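Local structure of alpha-fucosidase (Bifidobacterium bifidum, 2EAB) at residues Asp141-Tyr146 with Ser208-Thr213; Thr179-Ala184 with Ala318-His323; Met191-Thr196 with Leu276-Ala281; Gly226-Val231 with Asn243-Val248; Val248-Gly253 with Lys272-Tyr277. The protein is a 1,2-alpha-L-fucosidase whose catalytic portion, the piece described here, probably releases alpha-1,2-linked L-fucose from glycans by hydrolysis. All blocks are in the same frame, centred on the assembly; numbering follows the deposited sequence.

In the fold
From the N terminus, strand 140-145 leads off, and interaction 1 closes back on it when the chain reaches 208-213. Before that closure, strands 176-185 and 190-197 have been laid down, so interaction 1 crosses both interaction 2 and interaction 3. Interaction 4 is the local hairpin of 226-231 with 243-248 and lies within the span of interaction 3. Interaction 5 follows in series, sharing Val248, and ends on the same strand as interaction 3. Interaction 2 encloses 3, 4 and 5. Interactions 3, 4 and 5 knit one sheet, interaction 1 belongs to the sheet facing it, and interaction 2 packs helix 316-331 on strand 176-185 of the same sheet as interactions 3 to 5.

Interaction 1 of 5, residues Asp141-Tyr146 with Ser208-Thr213; sequences DIYLDY and SMPTNT
Tyr143 and Ser208 form an antiparallel hydrogen-bonded pair, Tyr143 N lying 3.0 Å from Ser208 O and Ser208 N 3.1 Å from Tyr143 O. Both side chains leave on the same face; serine is short enough that its OG sits 3.6 Å from Tyr143 CB beside the root of the larger residue. Tyr143 CG stands beside its own backbone N (chi1 -78°), which carries the ring to Pro210, and Pro210 CG meets the ring edge at CD2, 3.8 Å away and near the ring plane. The same ring makes a cation-pi contact with Arg69.

Proline has no N-H to offer Asp141 O, and Met209 CA approaches that oxygen instead at 3.2 Å, as a CA-H...O contact. Pro210 O, however, still accepts from Asp141 N at 3.0 Å, and a water joins it to Asp141 OD2, giving this carbonyl two donors. Asp141 OD1 is held by Arg71 and Thr73. On the reverse face, the extended, unbranched Met209 lays CG 3.9 Å from Ile142 CG1 and reaches Ile246 of the opposed sheet with its end. This is the end of a strand pair in the N-terminal beta sandwich, where the partner chain leaves the strand at Met209 and Pro210.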
# COMPACT_ATOMS: atom_id res chain seq x y z
N ASP A 141 21.95 10.27 6.57
CA ASP A 141 22.43 9.09 7.27
C ASP A 141 22.89 9.44 8.68
O ASP A 141 23.30 10.57 8.93
CB ASP A 141 23.61 8.45 6.54
CG ASP A 141 23.28 8.06 5.11
OD1 ASP A 141 22.88 6.90 4.89
OD2 ASP A 141 23.43 8.92 4.22
N ILE A 142 22.82 8.46 9.57
CA ILE A 142 23.51 8.49 10.85
C ILE A 142 24.75 7.61 10.71
O ILE A 142 24.64 6.44 10.33
CB ILE A 142 22.62 7.94 12.00
CG1 ILE A 142 21.31 8.74 12.09
CG2 ILE A 142 23.38 7.97 13.34
CD1 ILE A 142 20.23 8.07 12.92
N TYR A 143 25.92 8.19 10.97
CA TYR A 143 27.17 7.42 10.99
C TYR A 143 27.70 7.28 12.40
O TYR A 143 27.76 8.25 13.15
CB TYR A 143 28.23 8.06 10.10
CG TYR A 143 28.04 7.80 8.62
CD1 TYR A 143 28.41 6.59 8.05
CD2 TYR A 143 27.50 8.78 7.79
CE1 TYR A 143 28.25 6.36 6.69
CE2 TYR A 143 27.32 8.55 6.42
CZ TYR A 143 27.70 7.34 5.88
OH TYR A 143 27.54 7.10 4.54
N LEU A 144 28.06 6.04 12.75
CA LEU A 144 28.68 5.74 14.04
C LEU A 144 30.04 5.12 13.75
O LEU A 144 30.15 3.94 13.43
CB LEU A 144 27.80 4.78 14.85
CG LEU A 144 26.34 5.19 15.09
CD1 LEU A 144 25.53 4.04 15.68
CD2 LEU A 144 26.25 6.41 15.98
N ASP A 145 31.08 5.96 13.81
CA ASP A 145 32.42 5.55 13.39
C ASP A 145 33.25 5.12 14.58
O ASP A 145 33.65 5.94 15.41
CB ASP A 145 33.10 6.68 12.60
CG ASP A 145 34.40 6.24 11.93
OD1 ASP A 145 34.85 5.09 12.15
OD2 ASP A 145 34.98 7.04 11.17
N TYR A 146 33.51 3.81 14.66
CA TYR A 146 34.23 3.20 15.76
C TYR A 146 35.75 3.31 15.60
O TYR A 146 36.50 3.11 16.55
CB TYR A 146 33.82 1.73 15.91
CG TYR A 146 32.46 1.52 16.55
CD1 TYR A 146 31.29 1.99 15.95
CD2 TYR A 146 32.34 0.82 17.76
CE1 TYR A 146 30.04 1.79 16.54
CE2 TYR A 146 31.10 0.61 18.35
CZ TYR A 146 29.95 1.09 17.74
OH TYR A 146 28.73 0.88 18.34
N SER A 208 27.75 11.25 13.73
CA SER A 208 27.40 12.36 12.85
C SER A 208 26.08 12.06 12.15
O SER A 208 25.62 10.91 12.13
CB SER A 208 28.51 12.60 11.82
OG SER A 208 28.75 11.45 11.03
N MET A 209 25.44 13.09 11.61
CA MET A 209 24.18 12.91 10.91
C MET A 209 24.10 13.80 9.67
O MET A 209 23.27 14.72 9.60
CB MET A 209 23.00 13.16 11.86
CG MET A 209 21.67 12.60 11.36
SD MET A 209 20.39 12.77 12.61
CE MET A 209 18.97 12.16 11.72
N PRO A 210 24.95 13.52 8.67
CA PRO A 210 24.96 14.33 7.45
C PRO A 210 23.68 14.16 6.65
O PRO A 210 23.18 13.05 6.47
CB PRO A 210 26.15 13.77 6.66
CG PRO A 210 26.30 12.37 7.15
CD PRO A 210 25.96 12.44 8.61
N THR A 211 23.15 15.28 6.17
CA THR A 211 22.04 15.25 5.23
C THR A 211 22.55 14.79 3.87
O THR A 211 23.74 14.93 3.55
CB THR A 211 21.39 16.63 5.11
OG1 THR A 211 22.42 17.62 5.03
CG2 THR A 211 20.49 16.91 6.31
N ASN A 212 21.65 14.23 3.07
CA ASN A 212 21.99 13.81 1.72
C ASN A 212 22.54 15.01 0.96
O ASN A 212 21.96 16.09 1.01
CB ASN A 212 20.75 13.24 1.03
CG ASN A 212 21.07 12.59 -0.29
OD1 ASN A 212 21.56 13.24 -1.21
ND2 ASN A 212 20.77 11.30 -0.40
N THR A 213 23.66 14.81 0.27
CA THR A 213 24.39 15.92 -0.34
C THR A 213 23.86 16.32 -1.72
O THR A 213 24.47 17.16 -2.39
CB THR A 213 25.89 15.57 -0.45
OG1 THR A 213 26.05 14.39 -1.24
CG2 THR A 213 26.49 15.32 0.94
O HOH W 1 23.90 11.65 4.09

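Interaction 2 of 5, residues Thr179-Ala184 with Ala318-His323; sequences TREYFA and AVKKAH
Phe183 lies against His323 with the two ring planes near parallel (12°) but strongly offset; the ring centroids of Phe183 and His323 are 4.6 Å from each other. Phe183 CD1 stands over one face of the imidazole, toward its rim, 3.5 Å from His323 ND1. Further along the phenyl ring, Phe183 CZ abuts the helix backbone at Lys320 CA (3.6 Å), and Val319 CG1 comes up at the ring edge, 4.1 Å from Phe183 CE1. A long flat ring suits this position, since it reaches from the strand into the helix and touches Val319, Lys320 and His323. Its chi1 of 61° places CG between the backbone N and the carbonyl carbon, standing the ring up from the strand.

Beside the rings, Lys320 runs out fully extended and its NZ meets Glu181 OE2 at 2.8 Å, on the syn lone pair. Both charges have further partners: Asp11 pairs with Lys320 NZ, Lys166 with Glu181 OE2, and Tyr316 binds Glu181 OE1. That same OE1 lies in the plane of the Phe183 ring, at its edge.

The short segments 179-184 and 318-323 cross at 60°. The helix belongs to the family 95 catalytic range, the strand to the family 65 N-terminal range. The two lysines probably offset the closeness of the Glu181 and Asp11 carboxylates and so favour ionised Glu181.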
# COMPACT_ATOMS: atom_id res chain seq x y z
N THR A 179 27.75 -4.56 20.72
CA THR A 179 26.36 -4.73 20.30
C THR A 179 25.71 -3.40 19.94
O THR A 179 26.06 -2.35 20.49
CB THR A 179 25.48 -5.45 21.35
OG1 THR A 179 25.15 -4.56 22.42
CG2 THR A 179 26.18 -6.70 21.90
N ARG A 180 24.75 -3.48 19.03
CA ARG A 180 23.93 -2.34 18.63
C ARG A 180 22.49 -2.78 18.52
O ARG A 180 22.20 -3.89 18.06
CB ARG A 180 24.41 -1.76 17.30
CG ARG A 180 25.89 -1.43 17.28
CD ARG A 180 26.23 -0.47 16.17
NE ARG A 180 26.54 -1.16 14.93
CZ ARG A 180 27.78 -1.40 14.49
NH1 ARG A 180 28.84 -0.99 15.18
NH2 ARG A 180 27.95 -2.04 13.36
N GLU A 181 21.59 -1.91 18.95
CA GLU A 181 20.16 -2.14 18.85
C GLU A 181 19.51 -0.85 18.39
O GLU A 181 19.80 0.22 18.92
CB GLU A 181 19.61 -2.55 20.21
CG GLU A 181 18.11 -2.80 20.23
CD GLU A 181 17.56 -2.81 21.63
OE1 GLU A 181 17.48 -1.73 22.25
OE2 GLU A 181 17.19 -3.90 22.11
N TYR A 182 18.62 -0.97 17.41
CA TYR A 182 17.93 0.19 16.85
C TYR A 182 16.43 -0.03 16.79
O TYR A 182 15.97 -1.09 16.37
CB TYR A 182 18.40 0.46 15.42
CG TYR A 182 19.89 0.56 15.22
CD1 TYR A 182 20.57 1.76 15.43
CD2 TYR A 182 20.62 -0.54 14.76
CE1 TYR A 182 21.93 1.86 15.22
CE2 TYR A 182 21.99 -0.44 14.55
CZ TYR A 182 22.63 0.76 14.78
OH TYR A 182 23.98 0.88 14.56
N PHE A 183 15.67 0.97 17.21
CA PHE A 183 14.22 0.96 17.00
C PHE A 183 13.68 2.37 16.92
O PHE A 183 14.36 3.33 17.29
CB PHE A 183 13.49 0.11 18.07
CG PHE A 183 13.66 0.61 19.49
CD1 PHE A 183 12.81 1.56 20.02
CD2 PHE A 183 14.66 0.07 20.30
CE1 PHE A 183 12.95 2.00 21.33
CE2 PHE A 183 14.81 0.51 21.62
CZ PHE A 183 13.95 1.47 22.13
N ALA A 184 12.47 2.51 16.39
CA ALA A 184 11.79 3.79 16.34
C ALA A 184 10.44 3.64 17.00
O ALA A 184 9.57 2.92 16.52
CB ALA A 184 11.65 4.27 14.91
N ALA A 318 12.25 2.08 29.93
CA ALA A 318 10.85 2.46 29.77
C ALA A 318 10.47 2.74 28.32
O ALA A 318 9.38 2.34 27.88
CB ALA A 318 10.52 3.65 30.65
N VAL A 319 11.34 3.42 27.59
CA VAL A 319 11.10 3.72 26.17
C VAL A 319 11.06 2.43 25.35
O VAL A 319 10.17 2.25 24.51
CB VAL A 319 12.15 4.73 25.61
CG1 VAL A 319 12.05 4.84 24.09
CG2 VAL A 319 11.96 6.09 26.26
N LYS A 320 11.99 1.52 25.62
CA LYS A 320 12.01 0.22 24.95
C LYS A 320 10.76 -0.60 25.25
O LYS A 320 10.16 -1.18 24.34
CB LYS A 320 13.27 -0.57 25.30
CG LYS A 320 13.36 -1.93 24.63
CD LYS A 320 14.69 -2.60 24.91
CE LYS A 320 14.73 -4.01 24.34
NZ LYS A 320 16.06 -4.64 24.51
N LYS A 321 10.36 -0.66 26.52
CA LYS A 321 9.17 -1.41 26.93
C LYS A 321 7.92 -0.90 26.21
O LYS A 321 7.17 -1.68 25.63
CB LYS A 321 8.96 -1.37 28.44
CG LYS A 321 7.74 -2.15 28.91
CD LYS A 321 7.46 -1.95 30.39
CE LYS A 321 6.30 -2.81 30.86
NZ LYS A 321 4.99 -2.37 30.29
N ALA A 322 7.72 0.41 26.25
CA ALA A 322 6.57 1.04 25.61
C ALA A 322 6.57 0.79 24.11
O ALA A 322 5.52 0.55 23.51
CB ALA A 322 6.53 2.52 25.90
N HIS A 323 7.76 0.84 23.50
CA HIS A 323 7.88 0.55 22.08
C HIS A 323 7.47 -0.88 21.74
O HIS A 323 6.65 -1.10 20.84
CB HIS A 323 9.31 0.76 21.58
CG HIS A 323 9.50 0.25 20.19
ND1 HIS A 323 10.30 -0.83 19.88
CD2 HIS A 323 8.92 0.63 19.03
CE1 HIS A 323 10.22 -1.06 18.58
NE2 HIS A 323 9.39 -0.19 18.05

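Interaction 3 of 5, residues Met191-Thr196 with Leu276-Ala281; sequences MVARLT and LYIAAA
Met191 and Ile278 meet on the apolar face that looks into the sandwich, Met191 CB lying 3.9 Å from Ile278 CB on directly paired strands. Ile278 chi2 is 133°, turned away from a staggered value, and this sends CD1 back over the neighbouring strand, 4.0 Å from Met191 CG and 4.5 Å from Ala193 CB. Alanine fits here because its small side chain gives way both to that methyl and to Leu276, whose CB is 4.0 Å from Ala193 CB. Leu195 CD1 continues the row against Leu276 CD1. Met191 and Ile278 pack on Ile142, and Leu195 and Leu276 on Leu144, of the opposed sheet.

On the other face Val192 and Tyr277 lie side by side and point the same way, with Val192 CG2 3.9 Å from Tyr277 CD1 and oblique to the ring. Between the faces run four backbone bonds: Met191 and Ile278 exchange two, each 2.8 Å between N and O, and Ala193 and Leu276 exchange the other two. Arg194 stands on the face of Val192 and Tyr277, bonding Asp251 and Thr275 and making a cation-pi contact with Tyr316.

The chemistry is thus layered: backbone polar groups satisfy each other in the sheet, hydrocarbon fills the face toward the sandwich interior, and the arginine's charge is kept to the face turned away from it.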
# COMPACT_ATOMS: atom_id res chain seq x y z
N MET A 191 13.68 7.75 17.72
CA MET A 191 14.54 6.66 17.33
C MET A 191 15.59 6.45 18.41
O MET A 191 16.14 7.41 18.95
CB MET A 191 15.20 6.97 15.98
CG MET A 191 16.16 5.91 15.47
SD MET A 191 16.83 6.30 13.84
CE MET A 191 15.37 6.15 12.81
N VAL A 192 15.85 5.19 18.73
CA VAL A 192 16.79 4.83 19.78
C VAL A 192 17.88 3.95 19.20
O VAL A 192 17.60 3.02 18.45
CB VAL A 192 16.06 4.09 20.95
CG1 VAL A 192 17.05 3.55 21.97
CG2 VAL A 192 15.05 5.02 21.62
N ALA A 193 19.13 4.29 19.52
CA ALA A 193 20.27 3.41 19.25
C ALA A 193 20.95 3.10 20.58
O ALA A 193 21.46 4.00 21.25
CB ALA A 193 21.24 4.06 18.28
N ARG A 194 20.92 1.83 20.96
CA ARG A 194 21.55 1.36 22.18
C ARG A 194 22.84 0.66 21.81
O ARG A 194 22.83 -0.33 21.07
CB ARG A 194 20.60 0.40 22.92
CG ARG A 194 21.17 -0.24 24.18
CD ARG A 194 21.32 0.77 25.30
NE ARG A 194 21.92 0.16 26.49
CZ ARG A 194 22.37 0.85 27.54
NH1 ARG A 194 22.29 2.17 27.56
NH2 ARG A 194 22.90 0.21 28.57
N LEU A 195 23.96 1.20 22.30
CA LEU A 195 25.29 0.72 21.90
C LEU A 195 26.08 0.29 23.12
O LEU A 195 26.11 1.01 24.12
CB LEU A 195 26.04 1.83 21.15
CG LEU A 195 25.28 2.57 20.05
CD1 LEU A 195 26.04 3.79 19.59
CD2 LEU A 195 24.97 1.67 18.88
N THR A 196 26.68 -0.90 23.05
CA THR A 196 27.48 -1.43 24.17
C THR A 196 28.81 -2.02 23.73
O THR A 196 28.98 -2.45 22.59
CB THR A 196 26.72 -2.51 24.98
OG1 THR A 196 26.75 -3.76 24.28
CG2 THR A 196 25.27 -2.10 25.28
N LEU A 276 21.45 6.57 22.35
CA LEU A 276 21.22 7.72 21.49
C LEU A 276 19.73 7.89 21.29
O LEU A 276 19.03 6.92 20.99
CB LEU A 276 21.90 7.53 20.14
CG LEU A 276 23.37 7.95 19.96
CD1 LEU A 276 24.31 7.38 21.02
CD2 LEU A 276 23.84 7.58 18.57
N TYR A 277 19.25 9.11 21.48
CA TYR A 277 17.87 9.46 21.16
C TYR A 277 17.89 10.39 19.95
O TYR A 277 18.53 11.44 19.97
CB TYR A 277 17.18 10.12 22.35
CG TYR A 277 17.04 9.19 23.53
CD1 TYR A 277 16.00 8.26 23.59
CD2 TYR A 277 17.96 9.23 24.58
CE1 TYR A 277 15.87 7.40 24.67
CE2 TYR A 277 17.83 8.37 25.67
CZ TYR A 277 16.79 7.46 25.71
OH TYR A 277 16.66 6.60 26.78
N ILE A 278 17.19 9.97 18.90
CA ILE A 278 17.22 10.66 17.62
C ILE A 278 15.80 11.07 17.24
O ILE A 278 14.89 10.24 17.22
CB ILE A 278 17.81 9.76 16.51
CG1 ILE A 278 19.23 9.30 16.89
CG2 ILE A 278 17.82 10.49 15.17
CD1 ILE A 278 19.48 7.82 16.67
N ALA A 279 15.62 12.35 16.96
CA ALA A 279 14.33 12.85 16.50
C ALA A 279 14.52 13.76 15.29
O ALA A 279 15.60 14.32 15.09
CB ALA A 279 13.60 13.58 17.61
N ALA A 280 13.46 13.90 14.49
CA ALA A 280 13.50 14.77 13.33
C ALA A 280 12.09 15.25 13.01
O ALA A 280 11.11 14.56 13.31
CB ALA A 280 14.10 14.05 12.14
N ALA A 281 12.01 16.41 12.38
CA ALA A 281 10.74 16.97 11.95
C ALA A 281 10.95 18.03 10.89
O ALA A 281 12.04 18.59 10.75
CB ALA A 281 9.99 17.58 13.12

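Interaction 4 of 5, residues Gly226-Val231 with Asn243-Val248; sequences GDTLTV and NSQIKV
Asp227 sets its carboxylate between its own backbone N and carbonyl carbon (chi1 66°), while Lys247 runs straight until its last torsion, chi4 67°, folds NZ back to meet it. Lysine is long enough for this reach: Lys247 NZ lies 2.8 Å from Asp227 OD2 on the syn lone pair, with a weak second bond to Asp227 OD1 at 3.3 Å. From above the carboxylate plane, by 44°, Thr228 OG1 donates to Asp227 OD1 at 2.8 Å, the short threonine keeping its hydroxyl beside the acid. A water closes the circuit, donating to Thr228 OG1 and accepting from Lys247 NZ; Gln309 takes another N-H of the lysine, and a second water donates to Asp227 OD2.

Farther along this face, Thr230 merely packs beside Gln245, its OG1 3.4 Å from Gln245 CG. Gln245 NE2 donates to Asn243 OD1 at 3.0 Å and to the carbonyl of Asn301 in helix 297-314. Leu229, Ile246, Val231 and Ser244 occupy the reverse face, which looks toward Met209 and Thr211. The backbones pair antiparallel at Leu229 with Ile246 and at Val231 with Ser244, and Val248 N reaches Asp227 O at 2.8 Å.

So one face of this hairpin is polar, with side-chain bonds among Asp227, Thr228 and Lys247 and between Asn243 and Gln245. Its lysine is flanked by an acid, a water and an amide oxygen, surroundings that should stabilise the protonated form.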
# COMPACT_ATOMS: atom_id res chain seq x y z
N GLY A 226 26.42 20.71 24.39
CA GLY A 226 26.38 19.68 25.42
C GLY A 226 26.28 18.30 24.80
O GLY A 226 27.12 17.92 23.98
N ASP A 227 25.23 17.57 25.17
CA ASP A 227 25.07 16.18 24.73
C ASP A 227 24.33 16.01 23.40
O ASP A 227 24.01 14.88 23.03
CB ASP A 227 24.39 15.36 25.84
CG ASP A 227 22.95 15.79 26.11
OD1 ASP A 227 22.46 16.74 25.47
OD2 ASP A 227 22.32 15.17 26.99
N THR A 228 24.06 17.10 22.70
CA THR A 228 23.18 17.06 21.53
C THR A 228 23.78 17.66 20.26
O THR A 228 24.32 18.77 20.26
CB THR A 228 21.81 17.71 21.85
OG1 THR A 228 21.24 17.05 22.98
CG2 THR A 228 20.84 17.61 20.68
N LEU A 229 23.67 16.89 19.18
CA LEU A 229 24.04 17.31 17.83
C LEU A 229 22.77 17.71 17.08
O LEU A 229 21.79 16.96 17.06
CB LEU A 229 24.73 16.15 17.10
CG LEU A 229 25.08 16.30 15.62
CD1 LEU A 229 26.26 17.24 15.44
CD2 LEU A 229 25.38 14.95 15.00
N THR A 230 22.79 18.89 16.47
CA THR A 230 21.64 19.40 15.72
C THR A 230 22.02 19.72 14.28
O THR A 230 22.99 20.45 14.03
CB THR A 230 21.06 20.68 16.38
OG1 THR A 230 20.67 20.39 17.72
CG2 THR A 230 19.85 21.19 15.59
N VAL A 231 21.26 19.17 13.35
CA VAL A 231 21.36 19.55 11.94
C VAL A 231 20.03 20.18 11.55
O VAL A 231 18.97 19.57 11.73
CB VAL A 231 21.65 18.33 11.03
CG1 VAL A 231 21.83 18.77 9.58
CG2 VAL A 231 22.89 17.57 11.52
N ASN A 243 14.82 19.74 10.72
CA ASN A 243 15.59 19.74 11.95
C ASN A 243 15.71 18.31 12.45
O ASN A 243 14.70 17.61 12.60
CB ASN A 243 14.90 20.63 13.00
CG ASN A 243 15.72 20.82 14.27
OD1 ASN A 243 15.97 19.88 15.02
ND2 ASN A 243 16.13 22.06 14.53
N SER A 244 16.94 17.86 12.69
CA SER A 244 17.18 16.58 13.33
C SER A 244 18.16 16.75 14.48
O SER A 244 19.06 17.60 14.43
CB SER A 244 17.68 15.54 12.34
OG SER A 244 19.00 15.82 11.91
N GLN A 245 17.98 15.94 15.52
CA GLN A 245 18.81 16.01 16.72
C GLN A 245 19.14 14.63 17.24
O GLN A 245 18.30 13.73 17.22
CB GLN A 245 18.13 16.84 17.81
CG GLN A 245 18.00 18.31 17.44
CD GLN A 245 17.26 19.13 18.46
OE1 GLN A 245 17.42 18.96 19.67
NE2 GLN A 245 16.44 20.05 17.98
N ILE A 246 20.39 14.48 17.68
CA ILE A 246 20.85 13.26 18.34
C ILE A 246 21.35 13.64 19.73
O ILE A 246 22.30 14.42 19.87
CB ILE A 246 21.99 12.55 17.57
CG1 ILE A 246 21.56 12.24 16.12
CG2 ILE A 246 22.45 11.29 18.33
CD1 ILE A 246 22.57 11.45 15.30
N LYS A 247 20.68 13.10 20.74
CA LYS A 247 21.06 13.29 22.13
C LYS A 247 21.78 12.04 22.61
O LYS A 247 21.23 10.94 22.56
CB LYS A 247 19.81 13.57 22.98
CG LYS A 247 20.08 13.87 24.45
CD LYS A 247 18.78 14.05 25.20
CE LYS A 247 19.01 14.44 26.65
NZ LYS A 247 19.61 15.79 26.80
N VAL A 248 23.02 12.21 23.08
CA VAL A 248 23.87 11.10 23.48
C VAL A 248 23.89 10.99 25.01
O VAL A 248 24.33 11.92 25.70
CB VAL A 248 25.31 11.25 22.93
CG1 VAL A 248 26.17 10.06 23.31
CG2 VAL A 248 25.29 11.43 21.42
O HOH W 2 23.36 13.24 28.57
O HOH W 3 19.11 17.30 24.52

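Interaction 5 of 5, residues Val248-Gly253 with Lys272-Tyr277; sequences VVLDNG and KAVTLY
Val249 CG2 touches the Tyr277 ring at its edge, in the ring plane and 3.9 Å from Tyr277 CE2, while one face of the ring carries Thr275 CG2, 3.5 Å above the plane and toward the rim. The ring is thus flanked by methyl groups, one from the strand opposite and one from two residues back on its own strand; beta-branched residues suit this, offering a methyl close to the backbone. Helix 297-314 packs on the same tyrosine through Val308, Ala311 and Ala312. The second flat group, the Asp251 carboxylate, lies by Ala273, with Asp251 OD2 3.4 Å from Ala273 CB. Alanine is short enough to leave that oxygen to Arg194, which bonds Asp251 OD2 and also Thr275 OG1, so one guanidinium group of strand 190-197 ties Asp251 to Thr275.

On the reverse face the contacts are hydrocarbon. Leu250 and Val274 run side by side, and with Val274 CG1 placed beside its backbone N (chi1 -59°) it stands 3.6 Å from Leu250 CD2. Val248 CG1 meets Leu276 CD1 at 4.0 Å. Val207 and Val268 of the opposed sheet cover this face.

Val249 N reaches Thr275 O at 2.9 Å and Thr275 N reaches Val249 O at 3.0 Å, before Asp251 N ends the ladder on Ala273 O, also at 3.0 Å. Aliphatic inside, with a helix-covered aromatic outside, the two strands are antiparallel neighbours in one sheet of the N-terminal beta sandwich.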
# COMPACT_ATOMS: atom_id res chain seq x y z
N VAL A 248 23.02 12.21 23.08
CA VAL A 248 23.87 11.10 23.48
C VAL A 248 23.89 10.99 25.01
O VAL A 248 24.33 11.92 25.70
CB VAL A 248 25.31 11.25 22.93
CG1 VAL A 248 26.17 10.06 23.31
CG2 VAL A 248 25.29 11.43 21.42
N VAL A 249 23.40 9.86 25.53
CA VAL A 249 23.31 9.65 26.97
C VAL A 249 24.22 8.51 27.42
O VAL A 249 23.98 7.34 27.10
CB VAL A 249 21.84 9.40 27.43
CG1 VAL A 249 21.75 9.33 28.96
CG2 VAL A 249 20.92 10.49 26.90
N LEU A 250 25.27 8.86 28.17
CA LEU A 250 26.21 7.88 28.71
C LEU A 250 25.61 7.17 29.92
O LEU A 250 25.02 7.82 30.79
CB LEU A 250 27.51 8.56 29.14
CG LEU A 250 28.33 9.41 28.16
CD1 LEU A 250 29.39 10.19 28.92
CD2 LEU A 250 28.97 8.55 27.08
N ASP A 251 25.75 5.85 29.97
CA ASP A 251 25.36 5.07 31.15
C ASP A 251 26.14 5.51 32.38
O ASP A 251 27.37 5.62 32.33
CB ASP A 251 25.58 3.58 30.92
CG ASP A 251 24.38 2.89 30.30
OD1 ASP A 251 23.57 3.56 29.63
OD2 ASP A 251 24.24 1.67 30.50
N ASN A 252 25.42 5.76 33.47
CA ASN A 252 26.01 6.11 34.77
C ASN A 252 26.98 7.29 34.73
O ASN A 252 27.79 7.48 35.65
CB ASN A 252 26.68 4.88 35.41
CG ASN A 252 25.79 3.65 35.39
OD1 ASN A 252 24.68 3.66 35.92
ND2 ASN A 252 26.28 2.57 34.80
N GLY A 253 26.91 8.08 33.66
CA GLY A 253 27.85 9.17 33.42
C GLY A 253 29.27 8.68 33.18
O GLY A 253 30.23 9.45 33.28
N LYS A 272 31.17 2.44 28.16
CA LYS A 272 30.83 1.02 28.11
C LYS A 272 29.48 0.82 27.41
O LYS A 272 29.32 -0.09 26.61
CB LYS A 272 30.81 0.41 29.51
CG LYS A 272 30.78 -1.11 29.51
CD LYS A 272 30.64 -1.67 30.92
CE LYS A 272 30.66 -3.19 30.89
NZ LYS A 272 30.45 -3.78 32.25
N ALA A 273 28.52 1.69 27.73
CA ALA A 273 27.19 1.64 27.14
C ALA A 273 26.61 3.04 26.99
O ALA A 273 26.77 3.88 27.88
CB ALA A 273 26.27 0.76 27.96
N VAL A 274 25.94 3.28 25.87
CA VAL A 274 25.31 4.57 25.59
C VAL A 274 23.95 4.37 24.93
O VAL A 274 23.71 3.38 24.24
CB VAL A 274 26.19 5.48 24.68
CG1 VAL A 274 27.55 5.77 25.31
CG2 VAL A 274 26.38 4.88 23.30
N THR A 275 23.05 5.32 25.16
CA THR A 275 21.78 5.39 24.43
C THR A 275 21.73 6.69 23.65
O THR A 275 21.96 7.77 24.20
CB THR A 275 20.56 5.29 25.37
OG1 THR A 275 20.70 4.15 26.22
CG2 THR A 275 19.26 5.16 24.56
N LEU A 276 21.45 6.57 22.35
CA LEU A 276 21.22 7.72 21.49
C LEU A 276 19.73 7.89 21.29
O LEU A 276 19.03 6.92 20.99
CB LEU A 276 21.90 7.53 20.14
CG LEU A 276 23.37 7.95 19.96
CD1 LEU A 276 24.31 7.38 21.02
CD2 LEU A 276 23.84 7.58 18.57
N TYR A 277 19.25 9.11 21.48
CA TYR A 277 17.87 9.46 21.16
C TYR A 277 17.89 10.39 19.95
O TYR A 277 18.53 11.44 19.97
CB TYR A 277 17.18 10.12 22.35
CG TYR A 277 17.04 9.19 23.53
CD1 TYR A 277 16.00 8.26 23.59
CD2 TYR A 277 17.96 9.23 24.58
CE1 TYR A 277 15.87 7.40 24.67
CE2 TYR A 277 17.83 8.37 25.67
CZ TYR A 277 16.79 7.46 25.71
OH TYR A 277 16.66 6.60 26.78